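Lantibiotic dehydratase (Microbispora corallina, PDB 5EHK) probably dehydrates serine and threonine residues of the NAI-107 precursor peptide, using glutamyl-tRNA to activate their hydroxyl groups before elimination. Local coordinates at residues Val566-Ala571 and Arg629-Ala634; Leu620-Leu625 and Phe653-Glu658; Arg591-Gly596 and Ile606-Leu611; Leu560-Ala565 and Ala797-His802. All blocks are in the same frame, centred on the assembly; numbering follows the deposited sequence.

Contact 1: residues Val566-Ala571 and Arg629-Ala634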
# COMPACT_ATOMS: atom_id res chain seq x y z
N VAL A 566 -15.47 -15.12 -30.83
CA VAL A 566 -16.90 -14.98 -30.90
C VAL A 566 -17.28 -13.70 -30.19
O VAL A 566 -16.86 -13.50 -29.06
CB VAL A 566 -17.59 -16.10 -30.13
CG1 VAL A 566 -19.10 -15.91 -30.17
CG2 VAL A 566 -17.17 -17.47 -30.69
N ALA A 567 -18.08 -12.85 -30.81
CA ALA A 567 -18.54 -11.63 -30.17
C ALA A 567 -19.80 -11.93 -29.39
O ALA A 567 -20.59 -12.77 -29.80
CB ALA A 567 -18.82 -10.56 -31.22
N ALA A 568 -20.00 -11.27 -28.26
CA ALA A 568 -21.23 -11.46 -27.52
C ALA A 568 -21.54 -10.22 -26.71
O ALA A 568 -20.66 -9.37 -26.52
CB ALA A 568 -21.13 -12.67 -26.62
N ASP A 569 -22.78 -10.11 -26.26
CA ASP A 569 -23.22 -9.00 -25.42
C ASP A 569 -23.68 -9.59 -24.09
O ASP A 569 -24.34 -10.64 -24.06
CB ASP A 569 -24.37 -8.25 -26.09
CG ASP A 569 -24.01 -7.76 -27.50
OD1 ASP A 569 -23.00 -7.01 -27.60
OD2 ASP A 569 -24.66 -8.15 -28.50
N VAL A 570 -23.28 -8.94 -22.99
CA VAL A 570 -23.68 -9.38 -21.66
C VAL A 570 -24.89 -8.55 -21.31
O VAL A 570 -24.89 -7.36 -21.55
CB VAL A 570 -22.55 -9.22 -20.62
CG1 VAL A 570 -21.63 -8.08 -20.99
CG2 VAL A 570 -23.10 -9.02 -19.21
N ALA A 571 -25.93 -9.18 -20.77
CA ALA A 571 -27.11 -8.47 -20.29
C ALA A 571 -27.36 -8.85 -18.83
O ALA A 571 -27.38 -10.04 -18.49
CB ALA A 571 -28.34 -8.82 -21.16
N ARG A 629 -12.68 -21.36 -28.60
CA ARG A 629 -12.58 -20.04 -29.17
C ARG A 629 -12.71 -18.97 -28.07
O ARG A 629 -13.35 -19.19 -27.04
CB ARG A 629 -13.67 -19.86 -30.22
CG ARG A 629 -13.66 -20.94 -31.31
CD ARG A 629 -14.82 -20.76 -32.30
NE ARG A 629 -14.85 -19.44 -32.94
CZ ARG A 629 -15.92 -18.93 -33.56
NH1 ARG A 629 -17.05 -19.62 -33.61
NH2 ARG A 629 -15.87 -17.73 -34.10
N GLU A 630 -12.06 -17.84 -28.24
CA GLU A 630 -12.25 -16.77 -27.28
C GLU A 630 -13.61 -16.12 -27.45
O GLU A 630 -14.28 -16.27 -28.46
CB GLU A 630 -11.11 -15.76 -27.34
CG GLU A 630 -9.79 -16.37 -26.86
CD GLU A 630 -8.83 -15.35 -26.26
OE1 GLU A 630 -9.29 -14.29 -25.78
OE2 GLU A 630 -7.60 -15.62 -26.27
N VAL A 631 -14.04 -15.42 -26.42
CA VAL A 631 -15.27 -14.69 -26.48
C VAL A 631 -14.87 -13.30 -26.12
O VAL A 631 -14.03 -13.11 -25.24
CB VAL A 631 -16.32 -15.25 -25.51
CG1 VAL A 631 -17.54 -14.32 -25.43
CG2 VAL A 631 -16.72 -16.66 -25.94
N VAL A 632 -15.38 -12.32 -26.86
CA VAL A 632 -15.15 -10.94 -26.54
C VAL A 632 -16.49 -10.28 -26.23
O VAL A 632 -17.18 -9.79 -27.12
CB VAL A 632 -14.43 -10.23 -27.66
CG1 VAL A 632 -14.25 -8.74 -27.32
CG2 VAL A 632 -13.10 -10.93 -27.91
N PRO A 633 -16.85 -10.27 -24.94
CA PRO A 633 -18.14 -9.68 -24.57
C PRO A 633 -18.10 -8.17 -24.60
O PRO A 633 -17.06 -7.56 -24.35
CB PRO A 633 -18.37 -10.18 -23.14
CG PRO A 633 -17.09 -10.73 -22.68
CD PRO A 633 -16.21 -11.00 -23.84
N ALA A 634 -19.24 -7.57 -24.92
CA ALA A 634 -19.37 -6.13 -24.83
C ALA A 634 -20.58 -5.83 -23.96
O ALA A 634 -21.47 -6.69 -23.78
CB ALA A 634 -19.55 -5.53 -26.20

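Contact 2: residues Leu620-Leu625 and Phe653-Glu658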
# COMPACT_ATOMS: atom_id res chain seq x y z
N LEU A 620 -5.71 -11.74 -19.21
CA LEU A 620 -6.66 -12.79 -18.95
C LEU A 620 -7.44 -12.94 -20.21
O LEU A 620 -7.46 -12.03 -21.02
CB LEU A 620 -7.61 -12.37 -17.84
CG LEU A 620 -7.02 -12.40 -16.44
CD1 LEU A 620 -7.98 -11.73 -15.46
CD2 LEU A 620 -6.77 -13.85 -16.08
N CYS A 621 -8.11 -14.06 -20.40
CA CYS A 621 -9.02 -14.17 -21.56
C CYS A 621 -10.16 -15.14 -21.42
O CYS A 621 -10.00 -16.23 -20.87
CB CYS A 621 -8.25 -14.50 -22.83
SG CYS A 621 -7.16 -15.82 -22.55
N LEU A 622 -11.31 -14.71 -21.93
CA LEU A 622 -12.54 -15.49 -21.87
C LEU A 622 -12.55 -16.56 -22.96
O LEU A 622 -12.19 -16.29 -24.10
CB LEU A 622 -13.72 -14.55 -22.09
CG LEU A 622 -15.07 -15.15 -21.80
CD1 LEU A 622 -15.09 -15.62 -20.35
CD2 LEU A 622 -16.03 -14.05 -22.04
N VAL A 623 -12.94 -17.78 -22.61
CA VAL A 623 -12.89 -18.90 -23.55
C VAL A 623 -14.21 -19.63 -23.54
O VAL A 623 -14.72 -19.95 -22.47
CB VAL A 623 -11.75 -19.88 -23.22
CG1 VAL A 623 -11.80 -21.07 -24.12
CG2 VAL A 623 -10.45 -19.20 -23.38
N HIS A 624 -14.77 -19.91 -24.71
CA HIS A 624 -15.94 -20.77 -24.79
C HIS A 624 -15.40 -22.18 -24.78
O HIS A 624 -14.81 -22.65 -25.76
CB HIS A 624 -16.79 -20.51 -26.02
CG HIS A 624 -18.00 -21.39 -26.13
ND1 HIS A 624 -18.10 -22.41 -27.06
CD2 HIS A 624 -19.16 -21.41 -25.44
CE1 HIS A 624 -19.27 -23.01 -26.93
NE2 HIS A 624 -19.93 -22.43 -25.95
N LEU A 625 -15.56 -22.82 -23.62
CA LEU A 625 -14.97 -24.14 -23.36
C LEU A 625 -15.35 -25.23 -24.39
O LEU A 625 -14.46 -25.94 -24.86
CB LEU A 625 -15.27 -24.59 -21.92
CG LEU A 625 -14.54 -23.76 -20.88
CD1 LEU A 625 -14.99 -24.05 -19.47
CD2 LEU A 625 -13.05 -23.98 -21.04
N PHE A 653 -17.78 -8.11 -18.62
CA PHE A 653 -17.53 -6.81 -19.17
C PHE A 653 -16.04 -6.49 -19.19
O PHE A 653 -15.50 -6.14 -20.22
CB PHE A 653 -18.30 -5.74 -18.41
CG PHE A 653 -17.78 -4.37 -18.64
CD1 PHE A 653 -17.96 -3.75 -19.87
CD2 PHE A 653 -17.11 -3.69 -17.62
CE1 PHE A 653 -17.49 -2.46 -20.09
CE2 PHE A 653 -16.63 -2.41 -17.83
CZ PHE A 653 -16.82 -1.78 -19.06
N GLU A 654 -15.35 -6.66 -18.07
CA GLU A 654 -13.95 -6.22 -18.01
C GLU A 654 -13.04 -7.11 -18.84
O GLU A 654 -12.09 -6.64 -19.43
CB GLU A 654 -13.46 -6.07 -16.55
CG GLU A 654 -14.30 -5.05 -15.75
CD GLU A 654 -13.71 -4.68 -14.38
OE1 GLU A 654 -12.99 -5.53 -13.80
OE2 GLU A 654 -13.98 -3.55 -13.88
N LEU A 655 -13.36 -8.40 -18.95
CA LEU A 655 -12.56 -9.32 -19.75
C LEU A 655 -12.58 -8.92 -21.24
O LEU A 655 -11.57 -9.02 -21.95
CB LEU A 655 -13.07 -10.76 -19.56
CG LEU A 655 -12.66 -11.41 -18.23
CD1 LEU A 655 -13.45 -12.67 -17.96
CD2 LEU A 655 -11.18 -11.72 -18.21
N GLY A 656 -13.74 -8.44 -21.69
CA GLY A 656 -13.88 -8.01 -23.05
C GLY A 656 -12.87 -6.93 -23.39
O GLY A 656 -12.43 -6.85 -24.54
N LEU A 657 -12.48 -6.12 -22.41
CA LEU A 657 -11.53 -5.04 -22.68
C LEU A 657 -10.07 -5.44 -22.46
O LEU A 657 -9.16 -4.62 -22.65
CB LEU A 657 -11.90 -3.78 -21.90
CG LEU A 657 -13.29 -3.24 -22.19
CD1 LEU A 657 -13.67 -2.15 -21.20
CD2 LEU A 657 -13.41 -2.71 -23.66
N GLU A 658 -9.84 -6.70 -22.10
CA GLU A 658 -8.48 -7.20 -21.95
C GLU A 658 -7.73 -7.09 -23.28
O GLU A 658 -8.33 -7.16 -24.36
CB GLU A 658 -8.47 -8.65 -21.42
CG GLU A 658 -8.72 -8.80 -19.90
CD GLU A 658 -7.55 -8.31 -19.04
OE1 GLU A 658 -6.46 -8.96 -19.07
OE2 GLU A 658 -7.72 -7.29 -18.31

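Contact 3: residues Arg591-Gly596 and Ile606-Leu611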
# COMPACT_ATOMS: atom_id res chain seq x y z
N ARG A 591 -24.50 -13.07 -30.26
CA ARG A 591 -24.76 -13.80 -29.01
C ARG A 591 -25.09 -12.91 -27.83
O ARG A 591 -24.65 -11.75 -27.75
CB ARG A 591 -23.53 -14.61 -28.62
CG ARG A 591 -23.05 -15.57 -29.68
CD ARG A 591 -23.93 -16.79 -29.76
NE ARG A 591 -23.42 -17.71 -30.76
CZ ARG A 591 -23.82 -17.69 -32.03
NH1 ARG A 591 -24.75 -16.81 -32.39
NH2 ARG A 591 -23.31 -18.55 -32.92
N ARG A 592 -25.82 -13.49 -26.89
CA ARG A 592 -26.09 -12.81 -25.63
C ARG A 592 -25.81 -13.71 -24.45
O ARG A 592 -26.14 -14.91 -24.47
CB ARG A 592 -27.52 -12.30 -25.60
CG ARG A 592 -28.08 -12.06 -24.23
CD ARG A 592 -29.45 -11.44 -24.34
NE ARG A 592 -30.19 -11.64 -23.10
CZ ARG A 592 -30.94 -10.73 -22.51
NH1 ARG A 592 -31.06 -9.50 -23.02
NH2 ARG A 592 -31.58 -11.04 -21.39
N ILE A 593 -25.19 -13.12 -23.42
CA ILE A 593 -24.94 -13.81 -22.15
C ILE A 593 -25.86 -13.19 -21.11
O ILE A 593 -25.64 -12.09 -20.62
CB ILE A 593 -23.47 -13.64 -21.70
CG1 ILE A 593 -22.52 -14.04 -22.83
CG2 ILE A 593 -23.19 -14.46 -20.46
CD1 ILE A 593 -21.11 -13.52 -22.68
N SER A 594 -26.91 -13.91 -20.76
CA SER A 594 -27.85 -13.41 -19.77
C SER A 594 -27.28 -13.75 -18.42
O SER A 594 -26.90 -14.91 -18.19
CB SER A 594 -29.20 -14.08 -19.94
OG SER A 594 -29.62 -14.04 -21.29
N VAL A 595 -27.22 -12.76 -17.54
CA VAL A 595 -26.82 -12.97 -16.15
C VAL A 595 -27.87 -12.43 -15.20
O VAL A 595 -28.00 -11.22 -15.04
CB VAL A 595 -25.52 -12.26 -15.85
CG1 VAL A 595 -25.06 -12.63 -14.46
CG2 VAL A 595 -24.48 -12.62 -16.88
N GLY A 596 -28.64 -13.31 -14.59
CA GLY A 596 -29.67 -12.88 -13.65
C GLY A 596 -30.95 -12.42 -14.33
O GLY A 596 -31.78 -11.78 -13.69
N ILE A 606 -25.53 -17.37 -25.30
CA ILE A 606 -24.27 -18.09 -25.07
C ILE A 606 -24.10 -18.30 -23.56
O ILE A 606 -23.70 -17.40 -22.83
CB ILE A 606 -23.03 -17.48 -25.81
CG1 ILE A 606 -21.76 -18.30 -25.60
CG2 ILE A 606 -22.81 -16.06 -25.47
CD1 ILE A 606 -20.55 -17.54 -25.98
N PRO A 607 -24.41 -19.52 -23.10
CA PRO A 607 -24.70 -19.72 -21.68
C PRO A 607 -23.46 -19.51 -20.81
O PRO A 607 -22.36 -19.97 -21.12
CB PRO A 607 -25.14 -21.20 -21.61
CG PRO A 607 -25.26 -21.66 -23.04
CD PRO A 607 -24.28 -20.81 -23.79
N LEU A 608 -23.67 -18.81 -19.71
CA LEU A 608 -22.62 -18.50 -18.76
C LEU A 608 -21.78 -19.72 -18.34
O LEU A 608 -20.55 -19.63 -18.28
CB LEU A 608 -23.25 -17.83 -17.55
CG LEU A 608 -22.37 -17.31 -16.45
CD1 LEU A 608 -21.30 -16.48 -17.14
CD2 LEU A 608 -23.24 -16.45 -15.60
N ASP A 609 -22.43 -20.85 -18.07
CA ASP A 609 -21.70 -22.00 -17.55
C ASP A 609 -20.84 -22.68 -18.60
O ASP A 609 -20.19 -23.67 -18.30
CB ASP A 609 -22.62 -23.03 -16.86
CG ASP A 609 -23.70 -23.62 -17.79
OD1 ASP A 609 -23.54 -23.63 -19.05
OD2 ASP A 609 -24.73 -24.08 -17.24
N GLU A 610 -20.84 -22.15 -19.82
CA GLU A 610 -19.98 -22.68 -20.86
C GLU A 610 -18.69 -21.89 -20.98
O GLU A 610 -17.83 -22.20 -21.81
CB GLU A 610 -20.68 -22.70 -22.21
CG GLU A 610 -21.93 -23.54 -22.28
CD GLU A 610 -22.49 -23.65 -23.71
OE1 GLU A 610 -21.82 -23.15 -24.67
OE2 GLU A 610 -23.60 -24.22 -23.88
N LEU A 611 -18.55 -20.87 -20.14
CA LEU A 611 -17.44 -19.95 -20.23
C LEU A 611 -16.29 -20.26 -19.26
O LEU A 611 -16.51 -20.68 -18.15
CB LEU A 611 -17.96 -18.52 -20.06
CG LEU A 611 -18.96 -18.12 -21.15
CD1 LEU A 611 -19.44 -16.67 -21.01
CD2 LEU A 611 -18.31 -18.36 -22.52
O HOH W 1 -26.09 -17.37 -19.42

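Contact 4: residues Leu560-Ala565 and Ala797-His802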
# COMPACT_ATOMS: atom_id res chain seq x y z
N LEU A 560 -13.10 -6.97 -33.58
CA LEU A 560 -12.61 -7.73 -32.44
C LEU A 560 -11.08 -7.72 -32.43
O LEU A 560 -10.45 -7.51 -33.48
CB LEU A 560 -13.13 -9.15 -32.50
CG LEU A 560 -14.66 -9.20 -32.61
CD1 LEU A 560 -15.15 -10.63 -32.65
CD2 LEU A 560 -15.33 -8.43 -31.44
N HIS A 561 -10.46 -7.97 -31.28
CA HIS A 561 -9.00 -7.82 -31.16
C HIS A 561 -8.29 -9.16 -30.98
O HIS A 561 -7.07 -9.22 -30.98
CB HIS A 561 -8.66 -6.88 -30.02
CG HIS A 561 -9.20 -7.33 -28.70
ND1 HIS A 561 -10.55 -7.49 -28.47
CD2 HIS A 561 -8.58 -7.68 -27.56
CE1 HIS A 561 -10.74 -7.91 -27.24
NE2 HIS A 561 -9.55 -8.03 -26.66
N ILE A 562 -9.08 -10.21 -30.80
CA ILE A 562 -8.58 -11.58 -30.75
C ILE A 562 -9.05 -12.32 -31.98
O ILE A 562 -10.24 -12.29 -32.31
CB ILE A 562 -9.09 -12.33 -29.51
CG1 ILE A 562 -8.82 -11.53 -28.22
CG2 ILE A 562 -8.52 -13.74 -29.49
CD1 ILE A 562 -7.43 -11.05 -28.06
N GLN A 563 -8.13 -12.99 -32.68
CA GLN A 563 -8.48 -13.71 -33.91
C GLN A 563 -9.45 -14.82 -33.62
O GLN A 563 -9.29 -15.56 -32.65
CB GLN A 563 -7.23 -14.28 -34.58
CG GLN A 563 -6.38 -13.18 -35.15
CD GLN A 563 -4.92 -13.52 -35.22
OE1 GLN A 563 -4.53 -14.69 -35.28
NE2 GLN A 563 -4.08 -12.49 -35.19
N ASP A 564 -10.46 -14.90 -34.48
CA ASP A 564 -11.44 -15.97 -34.45
C ASP A 564 -12.40 -15.91 -33.27
O ASP A 564 -13.19 -16.82 -33.04
CB ASP A 564 -10.75 -17.32 -34.50
CG ASP A 564 -11.65 -18.39 -35.02
OD1 ASP A 564 -12.53 -18.06 -35.86
OD2 ASP A 564 -11.46 -19.54 -34.58
N ALA A 565 -12.35 -14.80 -32.55
CA ALA A 565 -13.17 -14.64 -31.38
C ALA A 565 -14.65 -14.61 -31.74
O ALA A 565 -15.05 -14.12 -32.79
CB ALA A 565 -12.77 -13.38 -30.67
N ALA A 797 -7.78 -8.24 -36.38
CA ALA A 797 -7.49 -8.58 -34.98
C ALA A 797 -6.01 -8.85 -34.81
O ALA A 797 -5.45 -9.73 -35.47
CB ALA A 797 -8.29 -9.79 -34.53
N ALA A 798 -5.39 -8.09 -33.91
CA ALA A 798 -3.93 -8.10 -33.79
C ALA A 798 -3.39 -9.35 -33.10
O ALA A 798 -2.25 -9.74 -33.29
CB ALA A 798 -3.48 -6.86 -33.06
N ARG A 799 -4.24 -9.96 -32.29
CA ARG A 799 -3.81 -11.03 -31.40
C ARG A 799 -4.38 -12.42 -31.72
O ARG A 799 -5.58 -12.59 -31.94
CB ARG A 799 -4.11 -10.66 -29.95
CG ARG A 799 -3.16 -9.66 -29.37
CD ARG A 799 -3.54 -9.33 -27.95
NE ARG A 799 -2.59 -8.40 -27.35
CZ ARG A 799 -2.74 -7.09 -27.39
NH1 ARG A 799 -3.80 -6.58 -27.99
NH2 ARG A 799 -1.84 -6.30 -26.84
N PRO A 800 -3.50 -13.42 -31.71
CA PRO A 800 -3.88 -14.82 -31.85
C PRO A 800 -4.69 -15.19 -30.64
O PRO A 800 -4.47 -14.57 -29.60
CB PRO A 800 -2.55 -15.56 -31.77
CG PRO A 800 -1.49 -14.51 -31.92
CD PRO A 800 -2.07 -13.25 -31.41
N PRO A 801 -5.60 -16.17 -30.75
CA PRO A 801 -6.26 -16.65 -29.53
C PRO A 801 -5.28 -17.36 -28.65
O PRO A 801 -4.20 -17.75 -29.08
CB PRO A 801 -7.28 -17.67 -30.05
CG PRO A 801 -6.78 -18.09 -31.36
CD PRO A 801 -6.12 -16.85 -31.95
N HIS A 802 -5.67 -17.51 -27.41
CA HIS A 802 -4.89 -18.29 -26.48
C HIS A 802 -5.80 -19.37 -26.05
O HIS A 802 -6.56 -19.19 -25.10
CB HIS A 802 -4.53 -17.48 -25.24
CG HIS A 802 -3.89 -18.29 -24.17
ND1 HIS A 802 -4.61 -18.82 -23.11
CD2 HIS A 802 -2.62 -18.71 -24.00
CE1 HIS A 802 -3.79 -19.50 -22.33
NE2 HIS A 802 -2.58 -19.44 -22.84
O HOH W 2 -5.02 -7.33 -29.94

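Contact 1: residues Val566-Ala571 and Arg629-Ala634
Ala568 O takes the N-H of Ala634 at 2.8 Å and, beside it, a CA-H...O contact from Pro633 CA at 3.2 Å; Arg558 adds a weak bond from outside. This carbonyl lies midway along a parallel pairing of strands 566-572 and 629-634, inner neighbours in a mixed sheet. Toward the start of the pair, Val566 N binds Glu630 O at 2.9 Å and Val566 O receives Val632 N, nearly straight at 164°. Toward its end, Val570 N reaches Ala634 O at 3.0 Å. The bond from Ala568 N to Val632 O is weak. Pro633 lies between the two donors Val632 and Ala634, so its missing N-H costs this ladder nothing.

Val566, Ala568, Val631 and Pro633 share one sheet face, where Ala568 CB meets Val631 CG1 at 4.1 Å. At the mouth of the pair, Val566 CG2 stands 3.4 Å above the plane of the Arg629 guanidinium, over its centre. The Arg629 chain turns at chi3 (56°) to present that flat face, and NH2 is held by Asp564 O. On the other sheet face Asp569 OD1 is 4.0 Å from Ala634 CB, while OD2 is bonded by Ser587 OG and Ser589 N.

The chemistry separates by place: backbone bonds join the strands, small apolar groups pack on the face that carries Val566, Ala568, Val631 and Pro633, and the charged ends find partners elsewhere. Buried Glu630, paired with Arg619 and the backbone N-H of His802, probably keeps its negative charge.

Contact 2: residues Leu620-Leu625 and Phe653-Glu658
Leu655, in the last turn of helix 647-656, splits its two methyls over strand 620-624: CD2 packs on Leu620 CB at 3.6 Å, and CD1 meets Leu622 CD1 at 4.1 Å. With CG anti to its own carbonyl carbon (chi1 -76°), the fork opens toward the strand, and the side chains of Leu655 and Leu622 cross at about a right angle. The chain continues through i to i+3 backbone bonds, Leu657 N to Glu654 O and Glu658 N to Leu655 O, the latter 2.9 Å. This last turn brings Glu658 to the start of the strand. There its side chain folds back at chi2 (-70°), CB and CG lie against Leu620 O, and OE1 accepts Leu620 N at 2.9 Å. The donor arrives on the anti side of the carboxylate, 26° out of its plane. OE2 forms a salt bridge with Arg407. Leu620 also packs against helix 407-417, through Tyr409, His410 and Phe413.

The contact thus joins helix to sheet in two ways: a leucine core over the sheet face, and beside it a buried carboxylate that satisfies a backbone N-H at the strand's beginning, its negative charge probably balanced by Arg407.

Contact 3: residues Arg591-Gly596 and Ile606-Leu611
Ile606 lays its CG2 methyl over Ile593 CG1, 3.3 Å away, and the two isoleucines run side by side, pointing the same way. They sit at one margin of a mixed beta-sheet: strand 591-595 is next to the edge strand 604-605, and residues 606-611 lead from that edge through a 3-10 turn to strand 611-615 in another part of the sheet. With CG1 of Ile606 anti to its backbone N (chi1 -177°), CG2 is turned toward strand 591-595, where it also meets Arg591 CB at 3.5 Å. The Arg591 chain crosses Ile606 at about a right angle. Pairing continues one residue past the edge strand, as Ile606 N binds Arg592 O at 2.7 Å.

Farther along, the loop comes back over the same apolar patch. Ile593 and Leu611 meet tip to tip, CD1 to CD1, at 3.9 Å, and Leu608 CD2 approaches Val595 CG2 at 4.2 Å. Leu652 of helix 647-656 touches all four of these residues and closes the core over them. Where the two backbones diverge, a water bridges them: it accepts from Leu608 N at 2.8 Å and lies 2.9 Å from Ser594 O.

Contact 4: residues Leu560-Ala565 and Ala797-His802
Gln563 reaches along the backbone of Ala797-Pro800 with its chain extended beyond CG (chi2 152°), the carboxamide passing close by the Arg799 carbonyl group. Its NE2 binds Ala797 O at 3.1 Å; the acceptor lies in the amide plane, though the donor is tilted 35° from the carbonyl plane. OE1 ends beside Pro800 CA, and Gln563 CB rests on Pro801 CD at 3.8 Å. The same residue's backbone N meets Arg799 O almost head-on at 2.7 Å, while Arg799 N returns a bond to His561 O at 3.2 Å.

Ile562 begins by pointing away from residues 797-802, but its branches turn back: CG2 packs on Pro801 CA at 3.7 Å, and CD1, brought round by chi2 of -51°, lies against Arg799 CB at 3.8 Å. The arginine itself runs straight from CG to NE, past Ile562, carrying its guanidinium to Glu618 and Asp496. Ala797 CB fits against Leu560 O at 3.3 Å.

Two irregular segments of the chain are thus tied through an isolated beta bridge, Ile562 with Arg799, just where a type II beta turn from Ile562 to Ala565, with Asp564 at positive phi, leads into strand 566-572.

How the contacts relate
Contacts 1, 2 and 3 are built on one mixed sheet, in which strands 620-624, 629-634, 566-572 and 591-595 stand in that order. Contact 1 is the central pairing of these four, with the centre of contact 2 about 8 Å away and that of contact 3 about 9 Å. Helix 647-656 links contacts 2 and 3, supplying Leu655 to one and Leu652 to the other. Contact 4 lies about 12 Å from contact 1, centre to centre. Along the chain, contact 3 falls between the two segments of contact 1, whose segments alternate with those of contact 2. Contact 4 spans all three and ties a loop distant in sequence, ahead of strand 819-824, to this sheet.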